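Local coordinates for beta-galactoside alpha-2,6-sialyltransferase (Photobacterium sp., PDB 2Z4T), which transfers sialic acid from its CMP-linked donor to the galactose of acceptors such as lactose, forming an alpha-2,6 linkage, at residues I34-Y39 and K191-V196; I136-E141 and A145-A150; A235-L240 and V483-K488; V381-I386 and Q417-M422. All blocks are in the same frame, centred on the assembly; numbering follows the deposited sequence.

Contact 1 of 4, residues I34-Y39 and K191-V196; sequences IIDEEY and KHRLNV
Asp36 and Arg193 lock together side-on: Arg193 NE donates its N-H to Asp36 OD1 at 2.9 Å, and Arg193 NH2 reaches Asp36 OD2 at 2.9 Å. Both oxygens lie near the guanidinium plane, but the carboxylate is turned 44° away from it. OD2 is met on its syn lone pair, OD1 from above the carboxylate plane, 38° out of it. Arg193 CG stands between its backbone N and carbonyl carbon (chi1 58°), and the extended chain beyond it brings the nitrogens to the acid. The grip is strengthened from outside: Leu84 N also hydrogen-bonds to Asp36 OD1, and Asp87 forms a salt bridge with Arg193 NH1, so the buried carboxylate and its partner are each held more than once. The segment 34-39 ends strand 26-35 of the immunoglobulin-like beta-sandwich and makes a type II turn from Ile35 to Glu38, while 191-196 leads from helix 178-190 into strand 194-201 of the GT-B part; the ion pair thus ties two domains together. Away from it the contact is looser. Ile35 CD1 only brushes Lys191 CE at 3.9 Å, the two side chains crossing at about a right angle, with the lysine's aliphatic part serving as the apolar surface. On the more exposed side a water bridges the segments, donating to Glu37 OE1 at 2.7 Å and accepting from His192 N at 2.9 Å.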
loop_
_atom_site.group_PDB
_atom_site.type_symbol
_atom_site.label_atom_id
_atom_site.label_comp_id
_atom_site.label_asym_id
_atom_site.label_seq_id
_atom_site.Cartn_x
_atom_site.Cartn_y
_atom_site.Cartn_z
ATOM N N ILE A 34 -12.537 -16.641 -14.730
ATOM C CA ILE A 34 -12.783 -16.661 -16.182
ATOM C C ILE A 34 -13.178 -15.318 -16.735
ATOM O O ILE A 34 -14.213 -14.753 -16.393
ATOM C CB ILE A 34 -13.068 -17.975 -17.003
ATOM C CG1 ILE A 34 -14.473 -18.006 -17.620
ATOM C CG2 ILE A 34 -12.572 -19.222 -16.283
ATOM C CD1 ILE A 34 -14.627 -19.027 -18.719
ATOM N N ILE A 35 -12.252 -14.780 -17.518
ATOM C CA ILE A 35 -12.439 -13.508 -18.192
ATOM C C ILE A 35 -12.722 -13.712 -19.669
ATOM O O ILE A 35 -12.427 -14.773 -20.219
ATOM C CB ILE A 35 -11.218 -12.594 -18.037
ATOM C CG1 ILE A 35 -9.990 -13.206 -18.729
ATOM C CG2 ILE A 35 -10.954 -12.333 -16.578
ATOM C CD1 ILE A 35 -8.824 -12.242 -18.926
ATOM N N ASP A 36 -13.290 -12.682 -20.302
ATOM C CA ASP A 36 -13.605 -12.696 -21.723
ATOM C C ASP A 36 -12.440 -13.258 -22.521
ATOM O O ASP A 36 -11.300 -12.846 -22.328
ATOM C CB ASP A 36 -13.944 -11.281 -22.211
ATOM C CG ASP A 36 -15.203 -10.708 -21.550
ATOM O OD1 ASP A 36 -15.876 -9.868 -22.194
ATOM O OD2 ASP A 36 -15.522 -11.095 -20.393
ATOM N N GLU A 37 -12.732 -14.213 -23.402
ATOM C CA GLU A 37 -11.753 -14.785 -24.365
ATOM C C GLU A 37 -10.758 -15.729 -23.728
ATOM O O GLU A 37 -9.862 -16.227 -24.404
ATOM C CB GLU A 37 -11.022 -13.709 -25.198
ATOM C CG GLU A 37 -11.937 -12.585 -25.604
ATOM C CD GLU A 37 -11.452 -11.805 -26.784
ATOM O OE1 GLU A 37 -11.008 -10.658 -26.592
ATOM O OE2 GLU A 37 -11.540 -12.323 -27.909
ATOM N N GLU A 38 -10.908 -15.973 -22.434
ATOM C CA GLU A 38 -10.047 -16.927 -21.773
ATOM C C GLU A 38 -10.391 -18.335 -22.257
ATOM O O GLU A 38 -11.569 -18.701 -22.395
ATOM C CB GLU A 38 -10.154 -16.830 -20.251
ATOM C CG GLU A 38 -9.181 -17.750 -19.510
ATOM C CD GLU A 38 -9.241 -17.592 -17.996
ATOM O OE1 GLU A 38 -9.710 -16.527 -17.511
ATOM O OE2 GLU A 38 -8.819 -18.541 -17.289
ATOM N N TYR A 39 -9.333 -19.083 -22.556
ATOM C CA TYR A 39 -9.397 -20.481 -22.906
ATOM C C TYR A 39 -9.497 -21.320 -21.632
ATOM O O TYR A 39 -8.820 -21.048 -20.623
ATOM C CB TYR A 39 -8.154 -20.869 -23.716
ATOM C CG TYR A 39 -8.065 -22.355 -23.974
ATOM C CD1 TYR A 39 -7.154 -23.149 -23.271
ATOM C CD2 TYR A 39 -8.920 -22.978 -24.897
ATOM C CE1 TYR A 39 -7.079 -24.521 -23.489
ATOM C CE2 TYR A 39 -8.853 -24.358 -25.119
ATOM C CZ TYR A 39 -7.928 -25.116 -24.404
ATOM O OH TYR A 39 -7.854 -26.475 -24.592
ATOM N N LYS A 191 -7.539 -6.315 -24.707
ATOM C CA LYS A 191 -8.712 -6.816 -24.010
ATOM C C LYS A 191 -9.984 -6.176 -24.558
ATOM O O LYS A 191 -10.023 -4.963 -24.831
ATOM C CB LYS A 191 -8.568 -6.567 -22.508
ATOM C CG LYS A 191 -7.405 -7.346 -21.882
ATOM C CD LYS A 191 -7.569 -8.824 -22.165
ATOM C CE LYS A 191 -6.836 -9.675 -21.153
ATOM N NZ LYS A 191 -5.386 -9.646 -21.429
ATOM N N HIS A 192 -11.039 -6.955 -24.727
ATOM C CA HIS A 192 -12.161 -6.303 -25.367
ATOM C C HIS A 192 -12.956 -5.333 -24.516
ATOM O O HIS A 192 -13.406 -4.322 -25.066
ATOM C CB HIS A 192 -12.933 -7.179 -26.363
ATOM C CG HIS A 192 -12.229 -7.270 -27.678
ATOM N ND1 HIS A 192 -12.630 -6.563 -28.789
ATOM C CD2 HIS A 192 -11.075 -7.889 -28.023
ATOM C CE1 HIS A 192 -11.783 -6.788 -29.778
ATOM N NE2 HIS A 192 -10.831 -7.588 -29.338
ATOM N N ARG A 193 -13.052 -5.572 -23.209
ATOM C CA ARG A 193 -13.490 -4.565 -22.244
ATOM C C ARG A 193 -12.479 -4.723 -21.094
ATOM O O ARG A 193 -11.967 -5.820 -20.885
ATOM C CB ARG A 193 -14.935 -4.803 -21.773
ATOM C CG ARG A 193 -15.146 -6.179 -21.125
ATOM C CD ARG A 193 -16.556 -6.413 -20.628
ATOM N NE ARG A 193 -16.733 -7.821 -20.260
ATOM C CZ ARG A 193 -17.538 -8.256 -19.283
ATOM N NH1 ARG A 193 -18.247 -7.387 -18.548
ATOM N NH2 ARG A 193 -17.624 -9.558 -19.024
ATOM N N LEU A 194 -12.179 -3.634 -20.379
ATOM C CA LEU A 194 -11.167 -3.647 -19.325
ATOM C C LEU A 194 -11.561 -2.736 -18.170
ATOM O O LEU A 194 -11.788 -1.534 -18.368
ATOM C CB LEU A 194 -9.781 -3.251 -19.872
ATOM C CG LEU A 194 -8.589 -3.433 -18.915
ATOM C CD1 LEU A 194 -8.315 -4.930 -18.590
ATOM C CD2 LEU A 194 -7.317 -2.742 -19.437
ATOM N N ASN A 195 -11.682 -3.329 -16.982
ATOM C CA ASN A 195 -11.785 -2.558 -15.751
ATOM C C ASN A 195 -10.390 -2.273 -15.195
ATOM O O ASN A 195 -9.576 -3.193 -15.042
ATOM C CB ASN A 195 -12.649 -3.277 -14.708
ATOM C CG ASN A 195 -14.129 -3.267 -15.067
ATOM O OD1 ASN A 195 -14.614 -2.387 -15.794
ATOM N ND2 ASN A 195 -14.854 -4.250 -14.562
ATOM N N VAL A 196 -10.113 -0.998 -14.929
ATOM C CA VAL A 196 -8.836 -0.588 -14.320
ATOM C C VAL A 196 -9.045 0.086 -12.959
ATOM O O VAL A 196 -9.865 1.002 -12.818
ATOM C CB VAL A 196 -8.024 0.360 -15.240
ATOM C CG1 VAL A 196 -6.751 0.819 -14.555
ATOM C CG2 VAL A 196 -7.698 -0.316 -16.553
HETATM O O HOH W 1 -10.922 -9.803 -24.047
#

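Contact 2 of 4, residues I136-E141 and A145-A150; sequences IKSEEE and AQRYIA
The guanidinium of Arg147 has the hydroxyl of Ser138 at its edge and the backbone N of Glu139 over one face, a contact without a hydrogen bond, with Glu139 CB 4.1 Å from Arg147 NH1. At the edge, Arg147 NH2 donates to Ser138 OG at 2.8 Å, nearly straight at 164° and close to the guanidinium plane; a second bond from Arg147 NE to the same oxygen is weak. The serine places OG anti to its own backbone N (chi1 169°), while Arg147, extended from CG to NE, spans the gap from strand to helix. Glu118 of strand 103-122 organises the pair, forming a salt bridge with Arg147 NE and a hydrogen bond with Ser138 OG, and Leu164 O accepts an N-H of Arg147 NH1. Arginine suits this buried place because its several N-H groups can be shared among such acceptors, and serine because one hydroxyl can accept from Arg147 NH2 and also hydrogen-bond Glu118. The arrangement pins helix 126-141 to strand 146-151 within the beta-alpha-beta unit begun by strand 103-122, the repeating element of a Rossmann-like domain of the GT-B fold.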
loop_
_atom_site.group_PDB
_atom_site.type_symbol
_atom_site.label_atom_id
_atom_site.label_comp_id
_atom_site.label_asym_id
_atom_site.label_seq_id
_atom_site.Cartn_x
_atom_site.Cartn_y
_atom_site.Cartn_z
ATOM N N ILE A 136 -3.397 -8.256 -1.324
ATOM C CA ILE A 136 -3.706 -9.496 -0.655
ATOM C C ILE A 136 -5.236 -9.710 -0.503
ATOM O O ILE A 136 -5.747 -10.779 -0.831
ATOM C CB ILE A 136 -2.960 -9.609 0.703
ATOM C CG1 ILE A 136 -1.450 -9.549 0.445
ATOM C CG2 ILE A 136 -3.340 -10.919 1.418
ATOM C CD1 ILE A 136 -0.612 -9.635 1.646
ATOM N N LYS A 137 -5.965 -8.688 -0.058
ATOM C CA LYS A 137 -7.424 -8.776 0.005
ATOM C C LYS A 137 -8.044 -9.049 -1.382
ATOM O O LYS A 137 -8.972 -9.854 -1.523
ATOM C CB LYS A 137 -8.017 -7.506 0.620
ATOM C CG LYS A 137 -9.519 -7.563 0.748
ATOM C CD LYS A 137 -10.079 -6.443 1.566
ATOM C CE LYS A 137 -11.583 -6.315 1.324
ATOM N NZ LYS A 137 -12.135 -5.032 1.878
ATOM N N SER A 138 -7.502 -8.396 -2.401
ATOM C CA SER A 138 -8.056 -8.477 -3.729
ATOM C C SER A 138 -7.790 -9.841 -4.353
ATOM O O SER A 138 -8.558 -10.321 -5.196
ATOM C CB SER A 138 -7.509 -7.339 -4.598
ATOM O OG SER A 138 -7.827 -7.522 -5.960
ATOM N N GLU A 139 -6.704 -10.478 -3.951
ATOM C CA GLU A 139 -6.394 -11.770 -4.543
ATOM C C GLU A 139 -7.514 -12.742 -4.191
ATOM O O GLU A 139 -7.839 -13.617 -4.986
ATOM C CB GLU A 139 -5.030 -12.290 -4.096
ATOM C CG GLU A 139 -4.581 -13.580 -4.780
ATOM C CD GLU A 139 -5.204 -14.860 -4.201
ATOM O OE1 GLU A 139 -5.779 -14.848 -3.074
ATOM O OE2 GLU A 139 -5.110 -15.901 -4.893
ATOM N N GLU A 140 -8.117 -12.569 -3.018
ATOM C CA GLU A 140 -9.301 -13.337 -2.663
ATOM C C GLU A 140 -10.601 -12.893 -3.362
ATOM O O GLU A 140 -11.326 -13.729 -3.892
ATOM C CB GLU A 140 -9.528 -13.328 -1.166
ATOM C CG GLU A 140 -10.901 -13.844 -0.824
ATOM C CD GLU A 140 -11.154 -13.883 0.646
ATOM O OE1 GLU A 140 -10.171 -13.851 1.426
ATOM O OE2 GLU A 140 -12.348 -13.954 1.025
ATOM N N GLU A 141 -10.904 -11.599 -3.320
ATOM C CA GLU A 141 -12.157 -11.062 -3.858
ATOM C C GLU A 141 -12.193 -11.065 -5.374
ATOM O O GLU A 141 -13.254 -11.264 -5.953
ATOM C CB GLU A 141 -12.405 -9.636 -3.368
ATOM C CG GLU A 141 -12.678 -9.539 -1.884
ATOM C CD GLU A 141 -13.034 -8.134 -1.441
ATOM O OE1 GLU A 141 -12.740 -7.166 -2.197
ATOM O OE2 GLU A 141 -13.609 -8.011 -0.322
ATOM N N ALA A 145 -8.181 -10.660 -11.512
ATOM C CA ALA A 145 -7.482 -9.383 -11.718
ATOM C C ALA A 145 -5.989 -9.602 -11.909
ATOM O O ALA A 145 -5.395 -10.467 -11.250
ATOM C CB ALA A 145 -7.736 -8.419 -10.552
ATOM N N GLN A 146 -5.404 -8.842 -12.837
ATOM C CA GLN A 146 -3.951 -8.759 -13.023
ATOM C C GLN A 146 -3.451 -7.567 -12.227
ATOM O O GLN A 146 -4.141 -6.538 -12.130
ATOM C CB GLN A 146 -3.586 -8.530 -14.497
ATOM C CG GLN A 146 -3.602 -9.780 -15.398
ATOM C CD GLN A 146 -2.675 -10.915 -14.921
ATOM O OE1 GLN A 146 -3.005 -12.089 -15.062
ATOM N NE2 GLN A 146 -1.519 -10.563 -14.355
ATOM N N ARG A 147 -2.239 -7.673 -11.692
ATOM C CA ARG A 147 -1.734 -6.634 -10.802
ATOM C C ARG A 147 -0.348 -6.166 -11.197
ATOM O O ARG A 147 0.572 -6.965 -11.371
ATOM C CB ARG A 147 -1.778 -7.102 -9.352
ATOM C CG ARG A 147 -3.162 -7.498 -8.934
ATOM C CD ARG A 147 -3.273 -7.792 -7.438
ATOM N NE ARG A 147 -4.654 -8.161 -7.174
ATOM C CZ ARG A 147 -5.135 -9.394 -7.315
ATOM N NH1 ARG A 147 -4.323 -10.390 -7.648
ATOM N NH2 ARG A 147 -6.429 -9.627 -7.104
ATOM N N TYR A 148 -0.224 -4.854 -11.346
ATOM C CA TYR A 148 1.018 -4.222 -11.729
ATOM C C TYR A 148 1.444 -3.314 -10.591
ATOM O O TYR A 148 0.659 -2.475 -10.123
ATOM C CB TYR A 148 0.824 -3.363 -12.977
ATOM C CG TYR A 148 0.478 -4.086 -14.258
ATOM C CD1 TYR A 148 0.557 -5.468 -14.357
ATOM C CD2 TYR A 148 0.111 -3.361 -15.399
ATOM C CE1 TYR A 148 0.239 -6.122 -15.545
ATOM C CE2 TYR A 148 -0.192 -3.991 -16.582
ATOM C CZ TYR A 148 -0.122 -5.374 -16.655
ATOM O OH TYR A 148 -0.432 -6.007 -17.826
ATOM N N ILE A 149 2.690 -3.474 -10.160
ATOM C CA ILE A 149 3.267 -2.634 -9.135
ATOM C C ILE A 149 4.496 -1.911 -9.655
ATOM O O ILE A 149 5.205 -2.407 -10.552
ATOM C CB ILE A 149 3.651 -3.451 -7.877
ATOM C CG1 ILE A 149 4.789 -4.439 -8.168
ATOM C CG2 ILE A 149 2.422 -4.123 -7.283
ATOM C CD1 ILE A 149 5.271 -5.252 -6.945
ATOM N N ALA A 150 4.735 -0.722 -9.114
ATOM C CA ALA A 150 6.022 -0.076 -9.279
ATOM C C ALA A 150 6.329 0.466 -7.906
ATOM O O ALA A 150 5.824 1.529 -7.518
ATOM C CB ALA A 150 5.968 1.027 -10.319
#

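Contact 3 of 4, residues A235-L240 and V483-K488; sequences AEYVNL and VQVMIK
Apolar contact between Tyr237 and Val485 carries this meeting of two helices, whose CA atoms at these residues are 6.7 Å apart. Val485 presents both of its methyls. CG1 stands anti to the backbone N (chi1 178°) and comes to 3.7 Å from Tyr237 CB, touching the root of the tyrosine side chain. The other branch, CG2, lies 4.1 Å from the same CB. A branched, compact valine suits the place: its two methyls meet the tyrosine CB and backbone, where the helices come close. A second kind of contact is with the backbone, where Val485 CG2 rests against Tyr237 O at 3.5 Å and approaches Val238 N at 4.3 Å. In the GT-B fold two Rossmann-like domains face each other across a cleft that holds the nucleotide, and here helix 234-243 of the first meets helix 481-488, which belongs to the C-terminal part of the chain. The packing lies beside the cleft, the Tyr237 side chain about 9 Å from the bound CMP and that of Val238 about 10 Å from the galactose. Polar interactions of the tyrosine are made away from Val485: its hydroxyl forms hydrogen bonds with Asp231 OD2 and Arg294 N. Tyrosine therefore does two jobs, giving its CB to the helix interface and its hydroxyl to the loops beyond. Tyr297 of helix 297-300 adds further apolar surface against Val485.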
loop_
_atom_site.group_PDB
_atom_site.type_symbol
_atom_site.label_atom_id
_atom_site.label_comp_id
_atom_site.label_asym_id
_atom_site.label_seq_id
_atom_site.Cartn_x
_atom_site.Cartn_y
_atom_site.Cartn_z
ATOM N N ALA A 235 4.379 14.317 4.693
ATOM C CA ALA A 235 4.625 15.202 3.546
ATOM C C ALA A 235 3.376 15.908 3.066
ATOM O O ALA A 235 3.415 17.116 2.809
ATOM C CB ALA A 235 5.283 14.459 2.393
ATOM N N GLU A 236 2.256 15.201 2.933
ATOM C CA GLU A 236 1.081 15.947 2.488
ATOM C C GLU A 236 0.501 16.926 3.522
ATOM O O GLU A 236 -0.075 17.970 3.138
ATOM C CB GLU A 236 0.027 15.137 1.701
ATOM C CG GLU A 236 -0.154 13.719 2.007
ATOM C CD GLU A 236 0.888 12.827 1.374
ATOM O OE1 GLU A 236 0.810 12.536 0.167
ATOM O OE2 GLU A 236 1.771 12.372 2.130
ATOM N N TYR A 237 0.725 16.640 4.808
ATOM C CA TYR A 237 0.275 17.512 5.899
ATOM C C TYR A 237 1.081 18.813 6.003
ATOM O O TYR A 237 0.520 19.858 6.337
ATOM C CB TYR A 237 0.178 16.725 7.237
ATOM C CG TYR A 237 -0.816 15.612 7.061
ATOM C CD1 TYR A 237 -0.459 14.440 6.385
ATOM C CD2 TYR A 237 -2.145 15.764 7.471
ATOM C CE1 TYR A 237 -1.384 13.430 6.154
ATOM C CE2 TYR A 237 -3.099 14.750 7.238
ATOM C CZ TYR A 237 -2.710 13.600 6.574
ATOM O OH TYR A 237 -3.628 12.598 6.342
ATOM N N VAL A 238 2.382 18.744 5.709
ATOM C CA VAL A 238 3.225 19.928 5.599
ATOM C C VAL A 238 2.661 20.792 4.454
ATOM O O VAL A 238 2.445 21.997 4.602
ATOM C CB VAL A 238 4.721 19.543 5.320
ATOM C CG1 VAL A 238 5.522 20.746 4.731
ATOM C CG2 VAL A 238 5.394 19.025 6.561
ATOM N N ASN A 239 2.408 20.159 3.310
ATOM C CA ASN A 239 1.818 20.854 2.184
ATOM C C ASN A 239 0.477 21.464 2.516
ATOM O O ASN A 239 0.210 22.609 2.113
ATOM C CB ASN A 239 1.683 19.930 0.972
ATOM C CG ASN A 239 3.022 19.618 0.346
ATOM O OD1 ASN A 239 3.995 20.371 0.528
ATOM N ND2 ASN A 239 3.098 18.500 -0.373
ATOM N N LEU A 240 -0.380 20.719 3.217
ATOM C CA LEU A 240 -1.691 21.275 3.558
ATOM C C LEU A 240 -1.547 22.423 4.570
ATOM O O LEU A 240 -2.243 23.425 4.451
ATOM C CB LEU A 240 -2.669 20.206 4.050
ATOM C CG LEU A 240 -3.164 19.192 3.014
ATOM C CD1 LEU A 240 -3.636 17.924 3.698
ATOM C CD2 LEU A 240 -4.256 19.767 2.175
ATOM N N VAL A 483 6.189 20.499 12.869
ATOM C CA VAL A 483 5.948 20.716 14.300
ATOM C C VAL A 483 4.509 21.168 14.535
ATOM O O VAL A 483 3.813 20.610 15.390
ATOM C CB VAL A 483 6.924 21.710 14.935
ATOM C CG1 VAL A 483 6.574 21.910 16.402
ATOM C CG2 VAL A 483 8.347 21.229 14.799
ATOM N N GLN A 484 4.067 22.152 13.748
ATOM C CA GLN A 484 2.712 22.681 13.870
ATOM C C GLN A 484 1.618 21.671 13.475
ATOM O O GLN A 484 0.573 21.642 14.110
ATOM C CB GLN A 484 2.563 24.017 13.101
ATOM C CG GLN A 484 3.344 25.206 13.683
ATOM C CD GLN A 484 3.009 25.471 15.166
ATOM O OE1 GLN A 484 1.841 25.561 15.542
ATOM N NE2 GLN A 484 4.036 25.566 16.002
ATOM N N VAL A 485 1.862 20.830 12.464
ATOM C CA VAL A 485 0.953 19.694 12.188
ATOM C C VAL A 485 0.613 18.964 13.510
ATOM O O VAL A 485 -0.546 18.554 13.711
ATOM C CB VAL A 485 1.382 18.853 11.018
ATOM C CG1 VAL A 485 0.431 17.684 10.833
ATOM C CG2 VAL A 485 1.390 19.736 9.764
ATOM N N MET A 486 1.579 18.654 14.369
ATOM C CA MET A 486 1.784 17.321 14.895
ATOM C C MET A 486 1.238 17.790 16.285
ATOM O O MET A 486 0.571 17.048 17.027
ATOM C CB MET A 486 3.234 16.874 14.983
ATOM C CG MET A 486 3.612 15.943 13.838
ATOM S SD MET A 486 4.989 14.879 14.236
ATOM C CE MET A 486 6.291 15.727 13.485
ATOM N N ILE A 487 1.488 19.072 16.582
ATOM C CA ILE A 487 0.802 19.769 17.654
ATOM C C ILE A 487 -0.708 19.797 17.414
ATOM O O ILE A 487 -1.462 19.391 18.285
ATOM C CB ILE A 487 1.315 21.216 17.844
ATOM C CG1 ILE A 487 2.732 21.237 18.410
ATOM C CG2 ILE A 487 0.382 22.001 18.772
ATOM C CD1 ILE A 487 3.430 22.570 18.233
ATOM N N LYS A 488 -1.146 20.278 16.247
ATOM C CA LYS A 488 -2.574 20.354 15.932
ATOM C C LYS A 488 -3.284 19.023 16.044
ATOM O O LYS A 488 -4.448 18.970 16.454
ATOM C CB LYS A 488 -2.802 20.881 14.515
ATOM C CG LYS A 488 -3.585 22.149 14.463
ATOM C CD LYS A 488 -4.974 21.965 15.032
ATOM C CE LYS A 488 -5.726 23.300 15.064
ATOM N NZ LYS A 488 -5.089 24.329 15.924
#

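Contact 4 of 4, residues V381-I386 and Q417-M422; sequences VINNAI and QNYPSM
In the C-terminal nucleotide-binding half of the GT-B fold, helix 371-386 is met by the loop that joins helix 410-417 to strand 423-424. Tyr419 reaches from this loop to the helix. Its OH donates to Asn383 OD1 at 2.8 Å, an oxygen lying at the edge of the ring; the hydroxyl stands above the amide's carbonyl plane, 58° out of it and not on a lone pair, with amide and ring 71° apart. Ile382 comes from the opposite direction, its CG2 3.6 Å from Tyr419 CZ and its CD1 3.9 Å from Tyr419 CE2. Ile386 CD1 adds a lighter touch on Tyr419 CE1 at 4.1 Å. A water bridges the amides, accepting from Asn383 ND2 and donating to Asn418 OD1. Tyrosine fits because its ring can lie against isoleucines and Leu400 while its hydroxyl finds an amide partner. Apolar contact thus holds the ring, and the hydrogen bond fixes where the hydroxyl lies, with both ends of the Asn383 amide engaged.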
loop_
_atom_site.group_PDB
_atom_site.type_symbol
_atom_site.label_atom_id
_atom_site.label_comp_id
_atom_site.label_asym_id
_atom_site.label_seq_id
_atom_site.Cartn_x
_atom_site.Cartn_y
_atom_site.Cartn_z
ATOM N N VAL A 381 20.219 11.100 20.867
ATOM C CA VAL A 381 18.847 10.957 21.351
ATOM C C VAL A 381 18.668 9.628 22.087
ATOM O O VAL A 381 18.103 9.608 23.185
ATOM C CB VAL A 381 17.797 11.141 20.253
ATOM C CG1 VAL A 381 16.390 10.891 20.796
ATOM C CG2 VAL A 381 17.907 12.534 19.679
ATOM N N ILE A 382 19.168 8.531 21.505
ATOM C CA ILE A 382 19.149 7.229 22.187
ATOM C C ILE A 382 19.818 7.370 23.567
ATOM O O ILE A 382 19.291 6.895 24.576
ATOM C CB ILE A 382 19.809 6.111 21.329
ATOM C CG1 ILE A 382 18.977 5.851 20.066
ATOM C CG2 ILE A 382 19.965 4.802 22.115
ATOM C CD1 ILE A 382 19.715 5.178 18.974
ATOM N N ASN A 383 20.955 8.056 23.608
ATOM C CA ASN A 383 21.701 8.225 24.854
ATOM C C ASN A 383 20.926 8.955 25.919
ATOM O O ASN A 383 20.966 8.582 27.088
ATOM C CB ASN A 383 23.050 8.890 24.608
ATOM C CG ASN A 383 24.029 7.948 23.952
ATOM O OD1 ASN A 383 23.820 6.734 23.967
ATOM N ND2 ASN A 383 25.091 8.494 23.358
ATOM N N ASN A 384 20.181 9.967 25.500
ATOM C CA ASN A 384 19.327 10.693 26.424
ATOM C C ASN A 384 18.297 9.791 27.111
ATOM O O ASN A 384 18.046 9.926 28.313
ATOM C CB ASN A 384 18.674 11.847 25.680
ATOM C CG ASN A 384 19.476 13.120 25.808
ATOM O OD1 ASN A 384 19.378 13.795 26.834
ATOM N ND2 ASN A 384 20.297 13.449 24.785
ATOM N N ALA A 385 17.751 8.844 26.347
ATOM C CA ALA A 385 16.761 7.871 26.833
ATOM C C ALA A 385 17.297 6.816 27.812
ATOM O O ALA A 385 16.578 6.415 28.742
ATOM C CB ALA A 385 16.051 7.183 25.644
ATOM N N ILE A 386 18.535 6.361 27.594
ATOM C CA ILE A 386 19.092 5.220 28.343
ATOM C C ILE A 386 20.164 5.624 29.361
ATOM O O ILE A 386 20.724 4.762 30.041
ATOM C CB ILE A 386 19.702 4.136 27.397
ATOM C CG1 ILE A 386 21.110 4.568 26.901
ATOM C CG2 ILE A 386 18.720 3.774 26.263
ATOM C CD1 ILE A 386 21.754 3.666 25.812
ATOM N N GLN A 417 26.137 0.234 14.748
ATOM C CA GLN A 417 27.444 -0.188 15.258
ATOM C C GLN A 417 27.895 0.575 16.502
ATOM O O GLN A 417 28.885 0.222 17.147
ATOM C CB GLN A 417 28.523 -0.226 14.169
ATOM C CG GLN A 417 28.652 1.014 13.309
ATOM C CD GLN A 417 29.170 0.704 11.893
ATOM O OE1 GLN A 417 29.045 -0.426 11.394
ATOM N NE2 GLN A 417 29.741 1.717 11.240
ATOM N N ASN A 418 27.131 1.596 16.867
ATOM C CA ASN A 418 27.359 2.255 18.136
ATOM C C ASN A 418 26.881 1.457 19.358
ATOM O O ASN A 418 27.287 1.764 20.476
ATOM C CB ASN A 418 26.737 3.655 18.146
ATOM C CG ASN A 418 27.410 4.560 19.143
ATOM O OD1 ASN A 418 26.810 4.988 20.133
ATOM N ND2 ASN A 418 28.687 4.821 18.913
ATOM N N TYR A 419 26.024 0.451 19.136
ATOM C CA TYR A 419 25.380 -0.301 20.231
ATOM C C TYR A 419 25.432 -1.813 20.071
ATOM O O TYR A 419 24.563 -2.387 19.440
ATOM C CB TYR A 419 23.923 0.127 20.427
ATOM C CG TYR A 419 23.753 1.593 20.724
ATOM C CD1 TYR A 419 23.926 2.098 22.030
ATOM C CD2 TYR A 419 23.431 2.481 19.699
ATOM C CE1 TYR A 419 23.775 3.450 22.303
ATOM C CE2 TYR A 419 23.271 3.835 19.952
ATOM C CZ TYR A 419 23.444 4.330 21.254
ATOM O OH TYR A 419 23.282 5.693 21.473
ATOM N N PRO A 420 26.433 -2.459 20.697
ATOM C CA PRO A 420 26.729 -3.905 20.646
ATOM C C PRO A 420 25.654 -5.028 20.566
ATOM O O PRO A 420 25.650 -5.642 19.517
ATOM C CB PRO A 420 27.718 -4.119 21.806
ATOM C CG PRO A 420 28.451 -2.807 21.886
ATOM C CD PRO A 420 27.422 -1.737 21.530
ATOM N N SER A 421 24.749 -5.383 21.502
ATOM C CA SER A 421 23.903 -4.675 22.486
ATOM C C SER A 421 22.478 -4.449 21.883
ATOM O O SER A 421 21.488 -5.049 22.333
ATOM C CB SER A 421 24.497 -3.412 23.090
ATOM O OG SER A 421 23.563 -2.786 23.985
ATOM N N MET A 422 22.384 -3.621 20.844
ATOM C CA MET A 422 21.090 -3.291 20.238
ATOM C C MET A 422 20.552 -4.399 19.330
ATOM O O MET A 422 21.319 -5.072 18.656
ATOM C CB MET A 422 21.221 -2.003 19.443
ATOM C CG MET A 422 19.925 -1.367 19.022
ATOM S SD MET A 422 20.199 0.383 18.679
ATOM C CE MET A 422 21.191 0.223 17.219
HETATM O O HOH W 2 27.309 6.989 22.093
#

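Contacts 1 and 2 lie in the N-terminal half of the molecule, their centres 16 Å apart, and both reach the same mixed sheet; contact 2 falls within the stretch of chain that contact 1 brackets. Contact 3, its centre 32 Å from that of contact 2, brings together helices 234-243 and 481-488, far apart in sequence. Contact 4, its centre 29 Å from that of contact 3 and 41 Å from that of contact 2, falls between those helices along the chain. Contact 1 lies on the opposite side of the chain's centre from contacts 3 and 4. Together they trace the architecture: beta-sandwich joined to the first Rossmann-like domain, that domain's interior, its meeting with the C-terminal part near the CMP site, and the second domain's periphery.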